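Local coordinates for amidohydrolase family protein (Acinetobacter baumannii, PDB 4I6K) that is a probable amidohydrolase-family enzyme that hydrolyses the lactone ring of 2-pyrone-4,6-dicarboxylic acid, at residues Lys205-Arg216 against His241-Thr252. Residues are numbered along the deposited sequence; the frame is centred on the assembly and turned at random.
Sequences KQHWIKVSGFYR and HKLIWGSDWPHT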
ATOM      1  N   LYS A 205     -13.952  -9.551  -6.483  1.00 48.81           N
ATOM      2  CA  LYS A 205     -13.886  -8.959  -7.824  1.00 55.54           C
ATOM      3  C   LYS A 205     -13.281  -7.564  -7.832  1.00 52.11           C
ATOM      4  O   LYS A 205     -13.103  -6.976  -8.899  1.00 47.71           O
ATOM      5  CB  LYS A 205     -15.279  -8.875  -8.461  1.00 60.13           C
ATOM      6  CG  LYS A 205     -15.791 -10.158  -9.131  1.00 64.99           C
ATOM      7  CD  LYS A 205     -14.958 -10.511 -10.354  1.00 63.86           C
ATOM      8  CE  LYS A 205     -15.828 -10.651 -11.596  1.00 59.81           C
ATOM      9  NZ  LYS A 205     -17.163 -11.228 -11.281  1.00 71.76           N
ATOM     10  N   GLN A 206     -12.985  -7.017  -6.655  1.00 52.00           N
ATOM     11  CA  GLN A 206     -12.485  -5.642  -6.609  1.00 53.80           C
ATOM     12  C   GLN A 206     -11.341  -5.352  -5.654  1.00 51.67           C
ATOM     13  O   GLN A 206     -10.496  -4.494  -5.940  1.00 50.98           O
ATOM     14  CB  GLN A 206     -13.601  -4.646  -6.325  1.00 44.03           C
ATOM     15  CG  GLN A 206     -13.063  -3.228  -6.223  1.00 53.20           C
ATOM     16  CD  GLN A 206     -14.132  -2.225  -5.857  1.00 46.81           C
ATOM     17  OE1 GLN A 206     -15.010  -2.501  -5.035  1.00 37.94           O
ATOM     18  NE2 GLN A 206     -14.066  -1.052  -6.466  1.00 46.61           N
ATOM     19  N   HIS A 207     -11.323  -6.031  -4.515  1.00 41.54           N
ATOM     20  CA  HIS A 207     -10.394  -5.655  -3.452  1.00 47.57           C
ATOM     21  C   HIS A 207      -9.143  -6.501  -3.400  1.00 44.99           C
ATOM     22  O   HIS A 207      -9.204  -7.704  -3.626  1.00 53.66           O
ATOM     23  CB  HIS A 207     -11.091  -5.693  -2.100  1.00 48.76           C
ATOM     24  CG  HIS A 207     -12.262  -4.776  -2.019  1.00 45.06           C
ATOM     25  ND1 HIS A 207     -13.563  -5.226  -2.100  1.00 55.47           N
ATOM     26  CD2 HIS A 207     -12.333  -3.433  -1.897  1.00 39.69           C
ATOM     27  CE1 HIS A 207     -14.385  -4.197  -2.010  1.00 49.78           C
ATOM     28  NE2 HIS A 207     -13.665  -3.097  -1.888  1.00 48.56           N
ATOM     29  N   TRP A 208      -8.017  -5.849  -3.099  1.00 45.18           N
ATOM     30  CA  TRP A 208      -6.722  -6.504  -2.908  1.00 44.96           C
ATOM     31  C   TRP A 208      -6.198  -6.132  -1.529  1.00 48.80           C
ATOM     32  O   TRP A 208      -6.411  -5.004  -1.061  1.00 50.49           O
ATOM     33  CB  TRP A 208      -5.701  -6.040  -3.952  1.00 42.67           C
ATOM     34  CG  TRP A 208      -6.102  -6.283  -5.364  1.00 43.79           C
ATOM     35  CD1 TRP A 208      -7.099  -5.654  -6.053  1.00 34.00           C
ATOM     36  CD2 TRP A 208      -5.514  -7.225  -6.273  1.00 36.76           C
ATOM     37  NE1 TRP A 208      -7.176  -6.156  -7.337  1.00 48.32           N
ATOM     38  CE2 TRP A 208      -6.203  -7.110  -7.499  1.00 50.04           C
ATOM     39  CE3 TRP A 208      -4.470  -8.150  -6.169  1.00 43.77           C
ATOM     40  CZ2 TRP A 208      -5.884  -7.893  -8.613  1.00 53.41           C
ATOM     41  CZ3 TRP A 208      -4.152  -8.931  -7.285  1.00 52.20           C
ATOM     42  CH2 TRP A 208      -4.859  -8.796  -8.484  1.00 51.39           C
ATOM     43  N   ILE A 209      -5.498  -7.066  -0.888  1.00 43.62           N
ATOM     44  CA  ILE A 209      -4.903  -6.783   0.413  1.00 47.37           C
ATOM     45  C   ILE A 209      -3.395  -6.994   0.430  1.00 48.99           C
ATOM     46  O   ILE A 209      -2.887  -8.020  -0.056  1.00 45.95           O
ATOM     47  CB  ILE A 209      -5.516  -7.642   1.514  1.00 43.44           C
ATOM     48  CG1 ILE A 209      -7.023  -7.438   1.547  1.00 43.29           C
ATOM     49  CG2 ILE A 209      -4.896  -7.275   2.843  1.00 46.95           C
ATOM     50  CD1 ILE A 209      -7.757  -8.537   2.256  1.00 56.28           C
ATOM     51  N   LYS A 210      -2.689  -6.008   0.988  1.00 45.28           N
ATOM     52  CA  LYS A 210      -1.244  -6.082   1.159  1.00 40.17           C
ATOM     53  C   LYS A 210      -0.944  -6.765   2.482  1.00 39.78           C
ATOM     54  O   LYS A 210      -1.444  -6.334   3.519  1.00 44.03           O
ATOM     55  CB  LYS A 210      -0.623  -4.680   1.151  1.00 37.67           C
ATOM     56  CG  LYS A 210      -0.956  -3.819  -0.063  1.00 43.84           C
ATOM     57  CD  LYS A 210       0.275  -3.043  -0.502  1.00 40.75           C
ATOM     58  CE  LYS A 210      -0.084  -1.827  -1.318  1.00 51.54           C
ATOM     59  NZ  LYS A 210       1.153  -1.149  -1.818  1.00 40.18           N
ATOM     60  N   VAL A 211      -0.134  -7.825   2.453  1.00 45.00           N
ATOM     61  CA  VAL A 211       0.254  -8.515   3.691  1.00 38.87           C
ATOM     62  C   VAL A 211       1.600  -7.986   4.188  1.00 41.11           C
ATOM     63  O   VAL A 211       2.504  -8.742   4.532  1.00 50.07           O
ATOM     64  CB  VAL A 211       0.296 -10.062   3.537  1.00 44.60           C
ATOM     65  CG1 VAL A 211      -1.114 -10.641   3.316  1.00 42.72           C
ATOM     66  CG2 VAL A 211       1.240 -10.482   2.407  1.00 42.22           C
ATOM     67  N   SER A 212       1.708  -6.665   4.224  1.00 45.90           N
ATOM     68  CA  SER A 212       2.934  -5.985   4.582  1.00 33.48           C
ATOM     69  C   SER A 212       2.743  -5.381   5.947  1.00 39.97           C
ATOM     70  O   SER A 212       1.615  -5.310   6.442  1.00 40.73           O
ATOM     71  CB  SER A 212       3.167  -4.847   3.597  1.00 40.60           C
ATOM     72  OG  SER A 212       2.073  -3.941   3.618  1.00 40.40           O
ATOM     73  N   GLY A 213       3.843  -4.920   6.541  1.00 39.20           N
ATOM     74  CA  GLY A 213       3.780  -4.098   7.751  1.00 48.37           C
ATOM     75  C   GLY A 213       3.128  -4.766   8.952  1.00 41.59           C
ATOM     76  O   GLY A 213       2.507  -4.093   9.780  1.00 42.38           O
ATOM     77  N   PHE A 214       3.287  -6.082   9.061  1.00 43.95           N
ATOM     78  CA  PHE A 214       2.756  -6.808  10.210  1.00 44.74           C
ATOM     79  C   PHE A 214       3.104  -6.067  11.490  1.00 49.42           C
ATOM     80  O   PHE A 214       2.346  -6.104  12.460  1.00 53.86           O
ATOM     81  CB  PHE A 214       3.357  -8.200  10.289  1.00 53.18           C
ATOM     82  CG  PHE A 214       4.782  -8.204  10.765  1.00 58.75           C
ATOM     83  CD1 PHE A 214       5.076  -8.337  12.114  1.00 59.81           C
ATOM     84  CD2 PHE A 214       5.826  -8.038   9.867  1.00 55.34           C
ATOM     85  CE1 PHE A 214       6.384  -8.328  12.557  1.00 55.25           C
ATOM     86  CE2 PHE A 214       7.145  -8.024  10.300  1.00 53.06           C
ATOM     87  CZ  PHE A 214       7.426  -8.175  11.645  1.00 56.06           C
ATOM     88  N   TYR A 215       4.257  -5.401  11.500  1.00 52.17           N
ATOM     89  CA  TYR A 215       4.730  -4.721  12.709  1.00 53.58           C
ATOM     90  C   TYR A 215       3.969  -3.435  13.048  1.00 54.67           C
ATOM     91  O   TYR A 215       4.272  -2.801  14.063  1.00 61.40           O
ATOM     92  CB  TYR A 215       6.233  -4.427  12.627  1.00 38.30           C
ATOM     93  CG  TYR A 215       6.611  -3.675  11.378  1.00 49.34           C
ATOM     94  CD1 TYR A 215       7.107  -4.355  10.265  1.00 53.19           C
ATOM     95  CD2 TYR A 215       6.444  -2.288  11.293  1.00 37.98           C
ATOM     96  CE1 TYR A 215       7.444  -3.682   9.110  1.00 47.05           C
ATOM     97  CE2 TYR A 215       6.789  -1.601  10.140  1.00 46.95           C
ATOM     98  CZ  TYR A 215       7.285  -2.308   9.051  1.00 42.40           C
ATOM     99  OH  TYR A 215       7.623  -1.651   7.895  1.00 50.91           O
ATOM    100  N   ARG A 216       3.003  -3.038  12.216  1.00 53.77           N
ATOM    101  CA  ARG A 216       2.137  -1.896  12.573  1.00 52.53           C
ATOM    102  C   ARG A 216       0.863  -2.370  13.274  1.00 46.52           C
ATOM    103  O   ARG A 216      -0.032  -1.584  13.616  1.00 49.13           O
ATOM    104  CB  ARG A 216       1.796  -1.048  11.346  1.00 50.65           C
ATOM    105  CG  ARG A 216       3.019  -0.611  10.563  1.00 58.27           C
ATOM    106  CD  ARG A 216       2.707   0.519   9.600  1.00 42.75           C
ATOM    107  NE  ARG A 216       3.898   0.936   8.860  1.00 54.95           N
ATOM    108  CZ  ARG A 216       4.791   1.810   9.309  1.00 53.54           C
ATOM    109  NH1 ARG A 216       5.846   2.131   8.566  1.00 45.97           N
ATOM    110  NH2 ARG A 216       4.636   2.362  10.506  1.00 56.99           N
ATOM    111  N   HIS A 241      -5.682 -14.920  -4.401  1.00 48.85           N
ATOM    112  CA  HIS A 241      -5.142 -14.327  -5.628  1.00 48.38           C
ATOM    113  C   HIS A 241      -5.283 -12.817  -5.600  1.00 45.20           C
ATOM    114  O   HIS A 241      -4.920 -12.118  -6.546  1.00 48.87           O
ATOM    115  CB  HIS A 241      -5.790 -14.937  -6.873  1.00 46.42           C
ATOM    116  CG  HIS A 241      -5.597 -16.414  -6.961  1.00 56.58           C
ATOM    117  ND1 HIS A 241      -4.749 -16.999  -7.874  1.00 58.48           N
ATOM    118  CD2 HIS A 241      -6.094 -17.423  -6.205  1.00 57.48           C
ATOM    119  CE1 HIS A 241      -4.752 -18.309  -7.695  1.00 53.81           C
ATOM    120  NE2 HIS A 241      -5.560 -18.592  -6.689  1.00 47.27           N
ATOM    121  N   LYS A 242      -5.782 -12.319  -4.480  1.00 43.24           N
ATOM    122  CA  LYS A 242      -5.941 -10.894  -4.301  1.00 43.94           C
ATOM    123  C   LYS A 242      -4.893 -10.356  -3.326  1.00 43.78           C
ATOM    124  O   LYS A 242      -4.910  -9.184  -2.953  1.00 45.92           O
ATOM    125  CB  LYS A 242      -7.354 -10.601  -3.795  1.00 47.35           C
ATOM    126  CG  LYS A 242      -8.468 -11.249  -4.631  1.00 47.23           C
ATOM    127  CD  LYS A 242      -8.326 -10.975  -6.132  1.00 42.12           C
ATOM    128  CE  LYS A 242      -8.303  -9.461  -6.449  1.00 45.93           C
ATOM    129  NZ  LYS A 242      -9.614  -8.749  -6.232  1.00 38.87           N
ATOM    130  N   LEU A 243      -3.976 -11.220  -2.917  1.00 43.41           N
ATOM    131  CA  LEU A 243      -3.019 -10.847  -1.887  1.00 45.91           C
ATOM    132  C   LEU A 243      -1.676 -10.476  -2.486  1.00 45.56           C
ATOM    133  O   LEU A 243      -1.184 -11.150  -3.388  1.00 54.55           O
ATOM    134  CB  LEU A 243      -2.840 -11.987  -0.891  1.00 39.19           C
ATOM    135  CG  LEU A 243      -4.102 -12.396  -0.120  1.00 49.91           C
ATOM    136  CD1 LEU A 243      -3.775 -13.484   0.917  1.00 36.51           C
ATOM    137  CD2 LEU A 243      -4.754 -11.170   0.530  1.00 39.45           C
ATOM    138  N   ILE A 244      -1.092  -9.394  -1.986  1.00 45.33           N
ATOM    139  CA  ILE A 244       0.259  -9.009  -2.390  1.00 47.47           C
ATOM    140  C   ILE A 244       1.118  -8.608  -1.184  1.00 47.93           C
ATOM    141  O   ILE A 244       0.595  -8.285  -0.108  1.00 51.43           O
ATOM    142  CB  ILE A 244       0.286  -7.916  -3.514  1.00 42.05           C
ATOM    143  CG1 ILE A 244      -0.340  -6.598  -3.052  1.00 49.47           C
ATOM    144  CG2 ILE A 244      -0.382  -8.427  -4.803  1.00 44.71           C
ATOM    145  CD1 ILE A 244      -1.820  -6.496  -3.323  1.00 61.32           C
ATOM    146  N   TRP A 245       2.437  -8.659  -1.360  1.00 53.09           N
ATOM    147  CA  TRP A 245       3.362  -8.341  -0.269  1.00 54.49           C
ATOM    148  C   TRP A 245       4.191  -7.082  -0.488  1.00 50.78           C
ATOM    149  O   TRP A 245       4.526  -6.727  -1.620  1.00 48.45           O
ATOM    150  CB  TRP A 245       4.323  -9.498  -0.008  1.00 50.16           C
ATOM    151  CG  TRP A 245       5.271  -9.208   1.113  1.00 53.40           C
ATOM    152  CD1 TRP A 245       5.024  -9.326   2.450  1.00 46.80           C
ATOM    153  CD2 TRP A 245       6.613  -8.731   0.993  1.00 49.25           C
ATOM    154  NE1 TRP A 245       6.134  -8.963   3.170  1.00 43.59           N
ATOM    155  CE2 TRP A 245       7.126  -8.599   2.296  1.00 53.69           C
ATOM    156  CE3 TRP A 245       7.438  -8.417  -0.094  1.00 58.29           C
ATOM    157  CZ2 TRP A 245       8.426  -8.162   2.542  1.00 52.77           C
ATOM    158  CZ3 TRP A 245       8.733  -7.979   0.156  1.00 58.10           C
ATOM    159  CH2 TRP A 245       9.209  -7.855   1.459  1.00 52.38           C
ATOM    160  N   GLY A 246       4.542  -6.433   0.617  1.00 41.94           N
ATOM    161  CA  GLY A 246       5.432  -5.291   0.573  1.00 47.11           C
ATOM    162  C   GLY A 246       6.345  -5.271   1.774  1.00 47.09           C
ATOM    163  O   GLY A 246       5.947  -5.628   2.889  1.00 48.52           O
ATOM    164  N   SER A 247       7.577  -4.852   1.549  1.00 46.45           N
ATOM    165  CA  SER A 247       8.533  -4.697   2.633  1.00 44.65           C
ATOM    166  C   SER A 247       8.105  -3.574   3.584  1.00 41.44           C
ATOM    167  O   SER A 247       8.405  -3.615   4.778  1.00 51.86           O
ATOM    168  CB  SER A 247       9.931  -4.379   2.071  1.00 56.06           C
ATOM    169  OG  SER A 247      10.015  -3.028   1.601  1.00 45.80           O
ATOM    170  N   ASP A 248       7.414  -2.575   3.045  1.00 44.76           N
ATOM    171  CA  ASP A 248       7.216  -1.313   3.749  1.00 41.38           C
ATOM    172  C   ASP A 248       8.539  -0.739   4.250  1.00 46.68           C
ATOM    173  O   ASP A 248       8.586  -0.069   5.281  1.00 41.62           O
ATOM    174  CB  ASP A 248       6.248  -1.499   4.920  1.00 41.08           C
ATOM    175  CG  ASP A 248       5.816  -0.181   5.533  1.00 42.98           C
ATOM    176  OD1 ASP A 248       6.222   0.104   6.679  1.00 49.10           O
ATOM    177  OD2 ASP A 248       5.069   0.568   4.869  1.00 38.64           O
ATOM    178  N   TRP A 249       9.611  -1.007   3.511  1.00 44.40           N
ATOM    179  CA  TRP A 249      10.868  -0.280   3.681  1.00 49.77           C
ATOM    180  C   TRP A 249      10.667   1.238   3.438  1.00 50.02           C
ATOM    181  O   TRP A 249       9.910   1.639   2.549  1.00 45.92           O
ATOM    182  CB  TRP A 249      11.923  -0.856   2.733  1.00 43.22           C
ATOM    183  CG  TRP A 249      13.264  -0.235   2.890  1.00 54.89           C
ATOM    184  CD1 TRP A 249      14.249  -0.611   3.759  1.00 43.13           C
ATOM    185  CD2 TRP A 249      13.779   0.892   2.156  1.00 40.44           C
ATOM    186  NE1 TRP A 249      15.348   0.199   3.602  1.00 58.33           N
ATOM    187  CE2 TRP A 249      15.084   1.132   2.629  1.00 61.83           C
ATOM    188  CE3 TRP A 249      13.261   1.713   1.150  1.00 41.28           C
ATOM    189  CZ2 TRP A 249      15.878   2.170   2.130  1.00 64.33           C
ATOM    190  CZ3 TRP A 249      14.052   2.740   0.654  1.00 50.35           C
ATOM    191  CH2 TRP A 249      15.342   2.963   1.148  1.00 50.98           C
ATOM    192  N   PRO A 250      11.354   2.097   4.215  1.00 49.54           N
ATOM    193  CA  PRO A 250      12.357   1.793   5.222  1.00 45.42           C
ATOM    194  C   PRO A 250      11.775   1.712   6.625  1.00 46.61           C
ATOM    195  O   PRO A 250      12.446   2.103   7.579  1.00 47.24           O
ATOM    196  CB  PRO A 250      13.266   3.011   5.146  1.00 46.77           C
ATOM    197  CG  PRO A 250      12.279   4.148   4.920  1.00 50.74           C
ATOM    198  CD  PRO A 250      11.136   3.553   4.103  1.00 44.68           C
ATOM    199  N   HIS A 251      10.533   1.248   6.744  1.00 43.10           N
ATOM    200  CA  HIS A 251       9.950   0.884   8.049  1.00 47.32           C
ATOM    201  C   HIS A 251       9.956   2.034   9.018  1.00 42.83           C
ATOM    202  O   HIS A 251      10.506   1.915  10.118  1.00 47.76           O
ATOM    203  CB  HIS A 251      10.699  -0.311   8.662  1.00 43.07           C
ATOM    204  CG  HIS A 251      11.099  -1.337   7.649  1.00 44.85           C
ATOM    205  ND1 HIS A 251      12.414  -1.583   7.310  1.00 49.59           N
ATOM    206  CD2 HIS A 251      10.351  -2.139   6.852  1.00 35.07           C
ATOM    207  CE1 HIS A 251      12.460  -2.509   6.368  1.00 49.21           C
ATOM    208  NE2 HIS A 251      11.221  -2.860   6.071  1.00 50.77           N
ATOM    209  N   THR A 252       9.341   3.144   8.608  1.00 47.95           N
ATOM    210  CA  THR A 252       9.365   4.397   9.382  1.00 46.41           C
ATOM    211  C   THR A 252       8.812   4.252  10.796  1.00 51.21           C
ATOM    212  O   THR A 252       7.790   3.589  11.005  1.00 50.92           O
ATOM    213  CB  THR A 252       8.566   5.530   8.681  1.00 45.09           C
ATOM    214  OG1 THR A 252       7.306   5.025   8.196  1.00 49.75           O
ATOM    215  CG2 THR A 252       9.383   6.139   7.529  1.00 42.39           C
TER
HETATM  216  O   HOH W   1     -10.007  -6.814  -8.505  1.00 55.82           O
HETATM  217  O   HOH W   2       7.790   2.514   5.919  1.00 53.14           O
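K242 folds over the indole of W208 where the last two strands of an amidohydrolase (beta/alpha)8 barrel, 207-210 and 243-244, begin to run in parallel, joined by helix 222-237 in a beta-alpha-beta crossover. From K242 CB outward, CB and CG pass beside the carbonyl oxygen of H207, and bends at every later torsion, chi2 to chi4 all near -60°, curl the chain back over the ring. CE then sits on one indole face, 3.5 Å from the centroid of the five-membered ring, a CH-pi contact. NZ continues over that face as a cation-pi partner and donates to H207 O at 2.8 Å, approaching from above the carbonyl plane; V204 O and a water also take bonds from it.

Along the strands and just past them, the backbones are joined by I209 N to K242 O, I244 N to I209 O and V211 N to I244 O, the last just 2.7 Å long. I209 CB meets L243 CD2 on one side of the sheet, while K210 and I244 lie on the other.

Past the C-terminal strand ends, the barrel end where amidohydrolases place their active site, D248 lies next to a bound citrate. Its OD1 accepts from two side chains: the Y215 hydroxyl donates to the anti lone pair at 2.6 Å, and R216 NH1 reaches the syn lone pair at 2.8 Å in a salt bridge, with guanidinium and carboxylate planes 85° apart. R216 NH1 also donates to T252 OG1, itself hydrogen-bonded to the Y47 hydroxyl, 3.3 Å from NH1 and 28° out of the guanidinium plane.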